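Local atomic coordinates of oligogalacturonate lyase (Yersinia enterocolitica subsp. enterocolitica, PDB entry 3PE7), a protein that cleaves short oligogalacturonates by beta-elimination in the cytoplasm, probably with the help of a metal ion bound at its active site. Residues A[356-359]-A[364-367]; A[184-189]-A[226-231]; A[128-133]-A[171-176]. All coordinates share one frame; numbering follows the deposited sequence.

All three contacts belong to a seven-bladed beta-propeller and differ in how they use its blades. Contact 1 is a buried hairpin within one blade, the blade completed by strands from both chain ends, and backbone hydrogen bonds dominate it. Contact 3 is buried too, but it is apolar and joins two strands of one sheet that have a third between them. Contact 2 lies at the surface and links the outermost strand of one blade to the loop before the outermost strand of the next through three side chains. Contacts 2 and 3 share a sheet, since strands 168-174 and 180-186 are neighbours in it; their centres are about 17 Å apart. Contact 1 sits across the chain's centre from both.

Contact 1: residues A[356-359]-A[364-367]; sequences PSFT and QILF
Phe358 and Ile365 meet on one face of an antiparallel hairpin, where they form a non-hydrogen-bonded pair. The branch methyl Ile365 CG2 lies 3.7 Å from Phe358 CD2 and approaches the ring obliquely. Ile365 CG2 stands anti to its own carbonyl carbon, and this sets the methyl against the ring while CG1 takes the more hindered site. Ser357 and Leu366 project from the other face and form the hydrogen-bonded pair: Leu366 N reaches Ser357 O at 3.0 Å, and Ser357 N returns a longer bond of 3.3 Å to Leu366 O. Arg35 NH2 bonds to both Ser357 OG and Leu366 O.

At the turn end, Thr359 N gives a nearly straight bond (169°) to Gln364 O at 3.0 Å. With chi1 at 49°, Thr359 OG1 accepts from Gln364 N at 3.2 Å and also bonds Asp361 OD1, while Thr359 CG2 packs 3.7 Å from Gln364 CB. Pro356, at the other end, lies near the manganese ligands His287 and His355. Backbone bonding thus fixes the register of the innermost hairpin of this blade, and the buried hydroxyls find partners: Ser357 in Arg35, Thr359 in Asp361 and Gln364 N.

Contact 2: residues A[184-189]-A[226-231]; sequences LQENQW and TNMRKV
The backbones of 184-189 and 226-231 stay well apart, with Leu184 CA and Thr226 CA still 9.0 Å from each other, and no hydrogen bond joins the segments. Met228 bridges the interval. Its chain runs out extended, chi1 -177° and chi2 180°, then bends at chi3, so that the sulfur and terminal methyl meet two residues of the strand 180-186. Leu184 crosses the methionine at about a right angle, and both of its methyls touch the sulfur: Leu184 CD2 is 3.9 Å and Leu184 CD1 4.0 Å from Met228 SD. Glu186 and Met228 reach toward each other from opposite directions, which brings Glu186 OE2 to 3.5 Å from Met228 CE.

The other carboxylate oxygen, Glu186 OE1, accepts from Gln188 NE2 at 2.9 Å, with the donor well above the carboxylate plane. Between these two residues the chain makes an inverse gamma turn centred on Asn187. On the opposite segment, Arg229 NH2 folds back onto Asn227 O at 2.9 Å and also bonds Asn222 OD1. Phe205, in the strand 202-207, touches both Leu184 and Met228.

The outermost strand 180-186 of one blade thus meets the loop leading into the outermost strand 229-230 of the next through van der Waals contact alone. A thioether and its methyl fill the boundary beside Leu184 and the Glu186 carboxylate, which Gln188 holds from its own segment.

Contact 3: residues A[128-133]-A[171-176]; sequences GTWVAN and MRVDLK
Asp174 OD1 is gripped by two backbone donors just beyond the strand 168-174: Lys176 N, 2.9 Å from Asp174 OD1, and Thr177 N. The first of these bonds makes an Asx turn, with Lys176 N lying nearly along the C-O axis of the carboxylate, although the angle at the hydrogen is only 135°. It ties down the chain as the strand gives way to the following turn.

The contact between the segments is entirely apolar and is carried by Trp130. With chi1 at -67°, CG is anti to the carbonyl carbon and the indole leans toward the strand 168-174, reaching it with the far end of its six-membered ring. Val173 crosses the indole at about a right angle, and its methyl Val173 CG2 comes within 3.7 Å of Trp130 CZ3. Met171 lies alongside the indole, pointing the same way, but only the first carbon of its side chain makes the touch: Met171 CB is 4.1 Å from Trp130 CH2. Beyond CB the methionine curls away through bends at chi2 and chi3, and it packs on Ser180 and Val182 of the next strand. Both approaches to the indole are oblique.

These two strands are not neighbours in the sheet. The strand 138-145 runs between them, bonded through Val140 to Val131 on one flank and through Gly141 and Leu139 to Met171 and Val173 on the other. Trp130 thus passes over the intervening strand, where it also touches Glu143.

No hydrogen bond joins the two segments directly, so the main-chain bonds to the middle strand set their spacing. Trp130, Met171 and Val173, all buried, add a hydrophobic seam that ties the first strand of this propeller blade to the third.

Contact 1: residues A[356-359]-A[364-367]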
ATOM      1  N   PRO A 356      -4.755   5.829  -3.645  1.00  7.37           N
ATOM      2  CA  PRO A 356      -4.662   5.939  -5.105  1.00  7.18           C
ATOM      3  C   PRO A 356      -3.321   5.451  -5.669  1.00  7.34           C
ATOM      4  O   PRO A 356      -2.281   5.565  -5.007  1.00  8.14           O
ATOM      5  CB  PRO A 356      -4.800   7.447  -5.353  1.00  6.91           C
ATOM      6  CG  PRO A 356      -4.302   8.089  -4.091  1.00  7.06           C
ATOM      7  CD  PRO A 356      -4.793   7.157  -2.990  1.00  7.43           C
ATOM      8  N   SER A 357      -3.380   4.883  -6.875  1.00  7.74           N
ATOM      9  CA  SER A 357      -2.185   4.579  -7.667  1.00  8.10           C
ATOM     10  C   SER A 357      -2.537   4.766  -9.148  1.00  8.73           C
ATOM     11  O   SER A 357      -3.711   4.942  -9.484  1.00  8.24           O
ATOM     12  CB  SER A 357      -1.653   3.177  -7.392  1.00  8.84           C
ATOM     13  OG  SER A 357      -2.529   2.193  -7.930  1.00  8.10           O
ATOM     14  N   PHE A 358      -1.530   4.734 -10.026  1.00  8.72           N
ATOM     15  CA  PHE A 358      -1.744   4.896 -11.450  1.00  8.95           C
ATOM     16  C   PHE A 358      -1.955   3.550 -12.138  1.00  8.79           C
ATOM     17  O   PHE A 358      -1.351   2.555 -11.743  1.00  8.71           O
ATOM     18  CB  PHE A 358      -0.547   5.635 -12.089  1.00  9.78           C
ATOM     19  CG  PHE A 358      -0.391   7.061 -11.628  1.00  9.20           C
ATOM     20  CD1 PHE A 358       0.443   7.376 -10.563  1.00  9.23           C
ATOM     21  CD2 PHE A 358      -1.083   8.095 -12.260  1.00 11.45           C
ATOM     22  CE1 PHE A 358       0.622   8.721 -10.126  1.00 10.10           C
ATOM     23  CE2 PHE A 358      -0.934   9.430 -11.830  1.00 10.40           C
ATOM     24  CZ  PHE A 358      -0.075   9.742 -10.756  1.00 10.71           C
ATOM     25  N   THR A 359      -2.824   3.519 -13.151  1.00  9.17           N
ATOM     26  CA  THR A 359      -2.902   2.381 -14.049  1.00  9.04           C
ATOM     27  C   THR A 359      -1.547   2.262 -14.776  1.00  9.59           C
ATOM     28  O   THR A 359      -0.799   3.234 -14.853  1.00  9.93           O
ATOM     29  CB  THR A 359      -4.019   2.550 -15.085  1.00  8.20           C
ATOM     30  OG1 THR A 359      -3.920   3.844 -15.697  1.00  8.09           O
ATOM     31  CG2 THR A 359      -5.404   2.392 -14.422  1.00  8.91           C
ATOM     32  N   GLN A 364      -5.034   6.810 -15.896  1.00 10.40           N
ATOM     33  CA  GLN A 364      -6.109   6.760 -14.910  1.00 10.31           C
ATOM     34  C   GLN A 364      -5.558   6.558 -13.512  1.00  9.74           C
ATOM     35  O   GLN A 364      -4.448   6.084 -13.343  1.00  9.85           O
ATOM     36  CB  GLN A 364      -7.055   5.613 -15.214  1.00 10.67           C
ATOM     37  CG  GLN A 364      -7.825   5.769 -16.495  1.00 13.42           C
ATOM     38  CD  GLN A 364      -8.520   4.502 -16.847  1.00 14.67           C
ATOM     39  OE1 GLN A 364      -7.880   3.474 -17.095  1.00 17.34           O
ATOM     40  NE2 GLN A 364      -9.839   4.541 -16.850  1.00 15.92           N
ATOM     41  N   ILE A 365      -6.350   6.913 -12.513  1.00  8.83           N
ATOM     42  CA  ILE A 365      -6.023   6.512 -11.156  1.00  9.71           C
ATOM     43  C   ILE A 365      -7.085   5.569 -10.584  1.00  8.50           C
ATOM     44  O   ILE A 365      -8.297   5.734 -10.830  1.00  8.48           O
ATOM     45  CB  ILE A 365      -5.776   7.730 -10.229  1.00 10.55           C
ATOM     46  CG1 ILE A 365      -6.898   8.753 -10.349  1.00 11.97           C
ATOM     47  CG2 ILE A 365      -4.392   8.399 -10.557  1.00 11.90           C
ATOM     48  CD1 ILE A 365      -6.834   9.844  -9.267  1.00 15.20           C
ATOM     49  N   LEU A 366      -6.622   4.576  -9.833  1.00  8.37           N
ATOM     50  CA  LEU A 366      -7.500   3.592  -9.174  1.00  8.02           C
ATOM     51  C   LEU A 366      -7.602   3.926  -7.704  1.00  8.03           C
ATOM     52  O   LEU A 366      -6.581   4.162  -7.047  1.00  7.67           O
ATOM     53  CB  LEU A 366      -6.930   2.175  -9.322  1.00  8.32           C
ATOM     54  CG  LEU A 366      -7.687   1.065  -8.555  1.00  8.27           C
ATOM     55  CD1 LEU A 366      -9.002   0.753  -9.241  1.00  9.61           C
ATOM     56  CD2 LEU A 366      -6.822  -0.221  -8.410  1.00  8.56           C
ATOM     57  N   PHE A 367      -8.818   3.921  -7.171  1.00  6.83           N
ATOM     58  CA  PHE A 367      -9.000   4.211  -5.740  1.00  7.01           C
ATOM     59  C   PHE A 367     -10.257   3.561  -5.196  1.00  7.34           C
ATOM     60  O   PHE A 367     -11.155   3.200  -5.964  1.00  7.08           O
ATOM     61  CB  PHE A 367      -9.022   5.736  -5.482  1.00  7.41           C
ATOM     62  CG  PHE A 367     -10.158   6.463  -6.148  1.00  7.65           C
ATOM     63  CD1 PHE A 367     -11.293   6.796  -5.411  1.00  8.17           C
ATOM     64  CD2 PHE A 367     -10.095   6.837  -7.501  1.00  8.69           C
ATOM     65  CE1 PHE A 367     -12.356   7.490  -6.013  1.00  7.92           C
ATOM     66  CE2 PHE A 367     -11.160   7.530  -8.110  1.00  7.96           C
ATOM     67  CZ  PHE A 367     -12.283   7.860  -7.362  1.00  7.82           C
TER

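Contact 2: residues A[184-189]-A[226-231]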
ATOM      1  N   LEU A 184      17.471  -8.091  11.249  1.00 18.47           N
ATOM      2  CA  LEU A 184      17.578  -7.158  12.364  1.00 17.61           C
ATOM      3  C   LEU A 184      16.579  -7.540  13.447  1.00 17.73           C
ATOM      4  O   LEU A 184      15.454  -7.947  13.147  1.00 17.98           O
ATOM      5  CB  LEU A 184      17.289  -5.724  11.896  1.00 17.75           C
ATOM      6  CG  LEU A 184      17.241  -4.590  12.918  1.00 17.41           C
ATOM      7  CD1 LEU A 184      18.607  -4.278  13.545  1.00 18.37           C
ATOM      8  CD2 LEU A 184      16.637  -3.322  12.273  1.00 16.60           C
ATOM      9  N   GLN A 185      16.995  -7.415  14.704  1.00 17.81           N
ATOM     10  CA  GLN A 185      16.088  -7.644  15.833  1.00 17.88           C
ATOM     11  C   GLN A 185      16.397  -6.636  16.926  1.00 17.58           C
ATOM     12  O   GLN A 185      17.553  -6.508  17.350  1.00 17.61           O
ATOM     13  CB  GLN A 185      16.179  -9.086  16.351  1.00 17.81           C
ATOM     14  CG  GLN A 185      15.238  -9.378  17.532  1.00 19.63           C
ATOM     15  CD  GLN A 185      15.164 -10.852  17.861  1.00 20.53           C
ATOM     16  OE1 GLN A 185      14.938 -11.688  16.978  1.00 22.86           O
ATOM     17  NE2 GLN A 185      15.336 -11.183  19.144  1.00 19.95           N
ATOM     18  N   GLU A 186      15.366  -5.886  17.332  1.00 16.82           N
ATOM     19  CA  GLU A 186      15.483  -4.816  18.326  1.00 16.75           C
ATOM     20  C   GLU A 186      14.246  -4.762  19.205  1.00 16.53           C
ATOM     21  O   GLU A 186      13.170  -5.202  18.789  1.00 16.92           O
ATOM     22  CB  GLU A 186      15.650  -3.444  17.651  1.00 16.72           C
ATOM     23  CG  GLU A 186      16.947  -3.286  16.860  1.00 17.21           C
ATOM     24  CD  GLU A 186      17.094  -1.914  16.206  1.00 18.46           C
ATOM     25  OE1 GLU A 186      16.062  -1.293  15.837  1.00 18.91           O
ATOM     26  OE2 GLU A 186      18.255  -1.466  16.049  1.00 17.36           O
ATOM     27  N   ASN A 187      14.405  -4.206  20.411  1.00 16.20           N
ATOM     28  CA  ASN A 187      13.270  -3.946  21.294  1.00 16.94           C
ATOM     29  C   ASN A 187      12.703  -2.548  21.055  1.00 16.42           C
ATOM     30  O   ASN A 187      12.666  -1.685  21.939  1.00 17.63           O
ATOM     31  CB  ASN A 187      13.659  -4.167  22.759  1.00 16.98           C
ATOM     32  CG  ASN A 187      13.949  -5.626  23.069  1.00 19.50           C
ATOM     33  OD1 ASN A 187      13.595  -6.532  22.308  1.00 19.96           O
ATOM     34  ND2 ASN A 187      14.610  -5.859  24.194  1.00 20.83           N
ATOM     35  N   GLN A 188      12.294  -2.314  19.813  1.00 16.05           N
ATOM     36  CA  GLN A 188      11.515  -1.122  19.465  1.00 15.67           C
ATOM     37  C   GLN A 188      10.625  -1.474  18.277  1.00 14.25           C
ATOM     38  O   GLN A 188      10.909  -2.400  17.523  1.00 14.52           O
ATOM     39  CB  GLN A 188      12.392   0.115  19.190  1.00 15.60           C
ATOM     40  CG  GLN A 188      13.175   0.141  17.864  1.00 17.81           C
ATOM     41  CD  GLN A 188      14.174   1.295  17.810  1.00 17.68           C
ATOM     42  OE1 GLN A 188      13.846   2.442  18.142  1.00 19.38           O
ATOM     43  NE2 GLN A 188      15.412   0.990  17.416  1.00 17.84           N
ATOM     44  N   TRP A 189       9.537  -0.736  18.126  1.00 13.67           N
ATOM     45  CA  TRP A 189       8.541  -1.063  17.105  1.00 12.65           C
ATOM     46  C   TRP A 189       9.089  -0.796  15.700  1.00 11.89           C
ATOM     47  O   TRP A 189       9.303   0.360  15.319  1.00 12.32           O
ATOM     48  CB  TRP A 189       7.304  -0.209  17.333  1.00 12.41           C
ATOM     49  CG  TRP A 189       6.073  -0.677  16.627  1.00 13.27           C
ATOM     50  CD1 TRP A 189       5.947  -1.737  15.771  1.00 11.48           C
ATOM     51  CD2 TRP A 189       4.784  -0.076  16.716  1.00 12.15           C
ATOM     52  NE1 TRP A 189       4.640  -1.834  15.324  1.00 13.38           N
ATOM     53  CE2 TRP A 189       3.913  -0.822  15.890  1.00 12.89           C
ATOM     54  CE3 TRP A 189       4.276   1.034  17.418  1.00 14.38           C
ATOM     55  CZ2 TRP A 189       2.559  -0.500  15.745  1.00 12.92           C
ATOM     56  CZ3 TRP A 189       2.931   1.348  17.285  1.00 14.23           C
ATOM     57  CH2 TRP A 189       2.086   0.579  16.446  1.00 12.72           C
ATOM     58  N   THR A 226      24.005  -5.397   7.806  1.00 19.89           N
ATOM     59  CA  THR A 226      25.022  -4.381   8.052  1.00 20.88           C
ATOM     60  C   THR A 226      24.552  -2.984   7.657  1.00 20.88           C
ATOM     61  O   THR A 226      23.569  -2.834   6.924  1.00 20.87           O
ATOM     62  CB  THR A 226      26.361  -4.681   7.311  1.00 20.50           C
ATOM     63  OG1 THR A 226      26.164  -4.608   5.894  1.00 21.27           O
ATOM     64  CG2 THR A 226      26.904  -6.042   7.683  1.00 23.46           C
ATOM     65  N   ASN A 227      25.255  -1.973   8.165  1.00 21.61           N
ATOM     66  CA  ASN A 227      25.139  -0.592   7.698  1.00 22.68           C
ATOM     67  C   ASN A 227      23.743  -0.005   7.912  1.00 22.31           C
ATOM     68  O   ASN A 227      23.177   0.619   7.011  1.00 22.37           O
ATOM     69  CB  ASN A 227      25.526  -0.484   6.220  1.00 23.56           C
ATOM     70  CG  ASN A 227      26.235   0.818   5.896  1.00 27.34           C
ATOM     71  OD1 ASN A 227      25.647   1.725   5.308  1.00 29.29           O
ATOM     72  ND2 ASN A 227      27.525   0.907   6.265  1.00 32.68           N
ATOM     73  N   MET A 228      23.196  -0.221   9.101  1.00 21.46           N
ATOM     74  CA  MET A 228      21.924   0.395   9.444  1.00 21.25           C
ATOM     75  C   MET A 228      22.118   1.901   9.601  1.00 20.69           C
ATOM     76  O   MET A 228      22.970   2.350  10.371  1.00 21.21           O
ATOM     77  CB  MET A 228      21.345  -0.242  10.714  1.00 21.48           C
ATOM     78  CG  MET A 228      19.973   0.295  11.095  1.00 22.13           C
ATOM     79  SD  MET A 228      19.304  -0.468  12.586  1.00 22.69           S
ATOM     80  CE  MET A 228      20.483   0.091  13.817  1.00 23.79           C
ATOM     81  N   ARG A 229      21.340   2.684   8.859  1.00 19.85           N
ATOM     82  CA  ARG A 229      21.486   4.134   8.880  1.00 19.15           C
ATOM     83  C   ARG A 229      20.148   4.829   8.674  1.00 18.64           C
ATOM     84  O   ARG A 229      19.291   4.324   7.980  1.00 18.34           O
ATOM     85  CB  ARG A 229      22.512   4.607   7.836  1.00 19.44           C
ATOM     86  CG  ARG A 229      22.088   4.515   6.356  1.00 20.27           C
ATOM     87  CD  ARG A 229      22.383   3.147   5.787  1.00 22.50           C
ATOM     88  NE  ARG A 229      22.358   3.086   4.322  1.00 22.68           N
ATOM     89  CZ  ARG A 229      22.253   1.956   3.628  1.00 23.68           C
ATOM     90  NH1 ARG A 229      22.239   1.988   2.301  1.00 23.48           N
ATOM     91  NH2 ARG A 229      22.149   0.788   4.258  1.00 23.83           N
ATOM     92  N   LYS A 230      19.987   5.999   9.274  1.00 18.57           N
ATOM     93  CA  LYS A 230      18.784   6.778   9.023  1.00 18.82           C
ATOM     94  C   LYS A 230      18.846   7.478   7.673  1.00 17.92           C
ATOM     95  O   LYS A 230      19.918   7.893   7.204  1.00 16.59           O
ATOM     96  CB  LYS A 230      18.478   7.759  10.161  1.00 20.01           C
ATOM     97  CG  LYS A 230      19.547   8.725  10.541  1.00 23.04           C
ATOM     98  CD  LYS A 230      19.084   9.615  11.717  1.00 25.01           C
ATOM     99  CE  LYS A 230      18.743   8.826  12.961  1.00 25.46           C
ATOM    100  NZ  LYS A 230      18.607   9.745  14.140  1.00 27.78           N
ATOM    101  N   VAL A 231      17.682   7.595   7.045  1.00 17.30           N
ATOM    102  CA  VAL A 231      17.546   8.309   5.772  1.00 17.26           C
ATOM    103  C   VAL A 231      17.840   9.796   5.973  1.00 17.66           C
ATOM    104  O   VAL A 231      18.500  10.438   5.142  1.00 17.00           O
ATOM    105  CB  VAL A 231      16.131   8.060   5.180  1.00 16.92           C
ATOM    106  CG1 VAL A 231      15.827   9.023   4.014  1.00 15.47           C
ATOM    107  CG2 VAL A 231      15.994   6.605   4.747  1.00 17.05           C
TER

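Contact 3: residues A[128-133]-A[171-176]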
ATOM      1  N   GLY A 128       2.063  -6.244   9.875  1.00 15.39           N
ATOM      2  CA  GLY A 128       2.073  -5.494   8.612  1.00 14.99           C
ATOM      3  C   GLY A 128       2.178  -6.358   7.363  1.00 14.98           C
ATOM      4  O   GLY A 128       1.791  -7.540   7.354  1.00 15.47           O
ATOM      5  N   THR A 129       2.717  -5.758   6.301  1.00 13.90           N
ATOM      6  CA  THR A 129       2.656  -6.325   4.961  1.00 13.12           C
ATOM      7  C   THR A 129       4.012  -6.921   4.554  1.00 12.36           C
ATOM      8  O   THR A 129       5.035  -6.300   4.769  1.00 12.87           O
ATOM      9  CB  THR A 129       2.229  -5.236   3.947  1.00 13.36           C
ATOM     10  OG1 THR A 129       0.956  -4.690   4.356  1.00 13.21           O
ATOM     11  CG2 THR A 129       2.077  -5.813   2.553  1.00 13.20           C
ATOM     12  N   TRP A 130       3.990  -8.120   3.985  1.00 12.88           N
ATOM     13  CA  TRP A 130       5.209  -8.727   3.420  1.00 12.50           C
ATOM     14  C   TRP A 130       5.426  -8.156   2.023  1.00 12.58           C
ATOM     15  O   TRP A 130       4.473  -8.089   1.224  1.00 12.84           O
ATOM     16  CB  TRP A 130       5.056 -10.246   3.356  1.00 13.55           C
ATOM     17  CG  TRP A 130       4.992 -10.858   4.704  1.00 14.61           C
ATOM     18  CD1 TRP A 130       3.890 -10.972   5.499  1.00 19.22           C
ATOM     19  CD2 TRP A 130       6.086 -11.418   5.443  1.00 16.60           C
ATOM     20  NE1 TRP A 130       4.227 -11.582   6.696  1.00 20.67           N
ATOM     21  CE2 TRP A 130       5.570 -11.864   6.685  1.00 18.38           C
ATOM     22  CE3 TRP A 130       7.453 -11.580   5.182  1.00 15.88           C
ATOM     23  CZ2 TRP A 130       6.377 -12.479   7.659  1.00 18.06           C
ATOM     24  CZ3 TRP A 130       8.257 -12.185   6.156  1.00 16.38           C
ATOM     25  CH2 TRP A 130       7.714 -12.631   7.375  1.00 16.91           C
ATOM     26  N   VAL A 131       6.664  -7.750   1.712  1.00 12.13           N
ATOM     27  CA  VAL A 131       6.938  -7.073   0.426  1.00 12.42           C
ATOM     28  C   VAL A 131       8.042  -7.817  -0.314  1.00 12.17           C
ATOM     29  O   VAL A 131       9.066  -8.144   0.276  1.00 12.17           O
ATOM     30  CB  VAL A 131       7.356  -5.588   0.652  1.00 12.67           C
ATOM     31  CG1 VAL A 131       7.912  -4.948  -0.642  1.00 13.25           C
ATOM     32  CG2 VAL A 131       6.172  -4.794   1.179  1.00 13.11           C
ATOM     33  N   ALA A 132       7.823  -8.079  -1.602  1.00 12.13           N
ATOM     34  CA  ALA A 132       8.798  -8.844  -2.385  1.00 12.25           C
ATOM     35  C   ALA A 132       9.880  -7.962  -2.978  1.00 11.90           C
ATOM     36  O   ALA A 132       9.710  -6.754  -3.140  1.00 11.34           O
ATOM     37  CB  ALA A 132       8.097  -9.630  -3.490  1.00 11.67           C
ATOM     38  N   ASN A 133      11.010  -8.588  -3.299  1.00 11.91           N
ATOM     39  CA  ASN A 133      12.001  -7.960  -4.163  1.00 11.39           C
ATOM     40  C   ASN A 133      11.504  -7.924  -5.621  1.00 11.60           C
ATOM     41  O   ASN A 133      10.503  -8.552  -5.963  1.00 11.02           O
ATOM     42  CB  ASN A 133      13.346  -8.697  -4.026  1.00 11.86           C
ATOM     43  CG  ASN A 133      13.301 -10.132  -4.558  1.00 11.01           C
ATOM     44  OD1 ASN A 133      12.249 -10.745  -4.653  1.00 10.35           O
ATOM     45  ND2 ASN A 133      14.465 -10.659  -4.920  1.00 11.48           N
ATOM     46  N   MET A 171      12.429  -9.813   9.044  1.00 16.51           N
ATOM     47  CA  MET A 171      12.699 -11.119   8.468  1.00 17.95           C
ATOM     48  C   MET A 171      12.876 -11.030   6.975  1.00 18.69           C
ATOM     49  O   MET A 171      12.217 -10.248   6.314  1.00 18.61           O
ATOM     50  CB  MET A 171      11.551 -12.093   8.753  1.00 18.45           C
ATOM     51  CG  MET A 171      11.322 -12.374  10.236  1.00 19.29           C
ATOM     52  SD  MET A 171      12.779 -13.125  10.971  1.00 23.21           S
ATOM     53  CE  MET A 171      12.940 -14.607   9.976  1.00 18.23           C
ATOM     54  N   ARG A 172      13.761 -11.854   6.432  1.00 19.27           N
ATOM     55  CA  ARG A 172      13.679 -12.084   5.012  1.00 20.12           C
ATOM     56  C   ARG A 172      13.440 -13.557   4.732  1.00 19.93           C
ATOM     57  O   ARG A 172      14.012 -14.442   5.405  1.00 19.97           O
ATOM     58  CB  ARG A 172      14.846 -11.465   4.251  1.00 21.64           C
ATOM     59  CG  ARG A 172      16.131 -12.151   4.398  1.00 22.82           C
ATOM     60  CD  ARG A 172      16.982 -11.895   3.154  1.00 25.79           C
ATOM     61  NE  ARG A 172      17.967 -12.961   3.009  1.00 28.22           N
ATOM     62  CZ  ARG A 172      19.174 -12.955   3.564  1.00 29.49           C
ATOM     63  NH1 ARG A 172      19.579 -11.922   4.293  1.00 28.93           N
ATOM     64  NH2 ARG A 172      19.986 -13.986   3.372  1.00 30.81           N
ATOM     65  N   VAL A 173      12.548 -13.798   3.779  1.00 19.19           N
ATOM     66  CA  VAL A 173      12.067 -15.127   3.437  1.00 18.89           C
ATOM     67  C   VAL A 173      12.424 -15.449   1.987  1.00 19.35           C
ATOM     68  O   VAL A 173      12.194 -14.636   1.087  1.00 18.37           O
ATOM     69  CB  VAL A 173      10.526 -15.262   3.654  1.00 18.74           C
ATOM     70  CG1 VAL A 173       9.988 -16.579   3.094  1.00 18.83           C
ATOM     71  CG2 VAL A 173      10.164 -15.143   5.142  1.00 19.87           C
ATOM     72  N   ASP A 174      13.000 -16.632   1.781  1.00 18.98           N
ATOM     73  CA  ASP A 174      13.278 -17.152   0.448  1.00 19.95           C
ATOM     74  C   ASP A 174      12.042 -17.848  -0.106  1.00 20.50           C
ATOM     75  O   ASP A 174      11.541 -18.823   0.484  1.00 20.14           O
ATOM     76  CB  ASP A 174      14.456 -18.130   0.528  1.00 20.39           C
ATOM     77  CG  ASP A 174      14.962 -18.560  -0.837  1.00 22.19           C
ATOM     78  OD1 ASP A 174      14.170 -19.073  -1.659  1.00 22.92           O
ATOM     79  OD2 ASP A 174      16.186 -18.404  -1.066  1.00 24.85           O
ATOM     80  N   LEU A 175      11.547 -17.355  -1.240  1.00 20.59           N
ATOM     81  CA  LEU A 175      10.312 -17.875  -1.825  1.00 22.06           C
ATOM     82  C   LEU A 175      10.424 -19.274  -2.446  1.00 23.39           C
ATOM     83  O   LEU A 175       9.411 -19.981  -2.577  1.00 23.24           O
ATOM     84  CB  LEU A 175       9.713 -16.890  -2.835  1.00 21.74           C
ATOM     85  CG  LEU A 175       9.053 -15.604  -2.314  1.00 21.35           C
ATOM     86  CD1 LEU A 175       8.596 -14.759  -3.481  1.00 20.84           C
ATOM     87  CD2 LEU A 175       7.870 -15.865  -1.348  1.00 20.37           C
ATOM     88  N   LYS A 176      11.637 -19.663  -2.840  1.00 24.53           N
ATOM     89  CA  LYS A 176      11.856 -20.985  -3.429  1.00 25.95           C
ATOM     90  C   LYS A 176      12.044 -22.069  -2.362  1.00 26.10           C
ATOM     91  O   LYS A 176      11.497 -23.168  -2.475  1.00 26.13           O
ATOM     92  CB  LYS A 176      13.059 -20.978  -4.383  1.00 26.43           C
ATOM     93  CG  LYS A 176      12.716 -20.663  -5.846  1.00 29.96           C
ATOM     94  CD  LYS A 176      13.228 -19.289  -6.282  1.00 33.92           C
ATOM     95  CE  LYS A 176      14.702 -19.329  -6.689  1.00 35.16           C
ATOM     96  NZ  LYS A 176      15.368 -18.005  -6.471  1.00 35.85           N
TER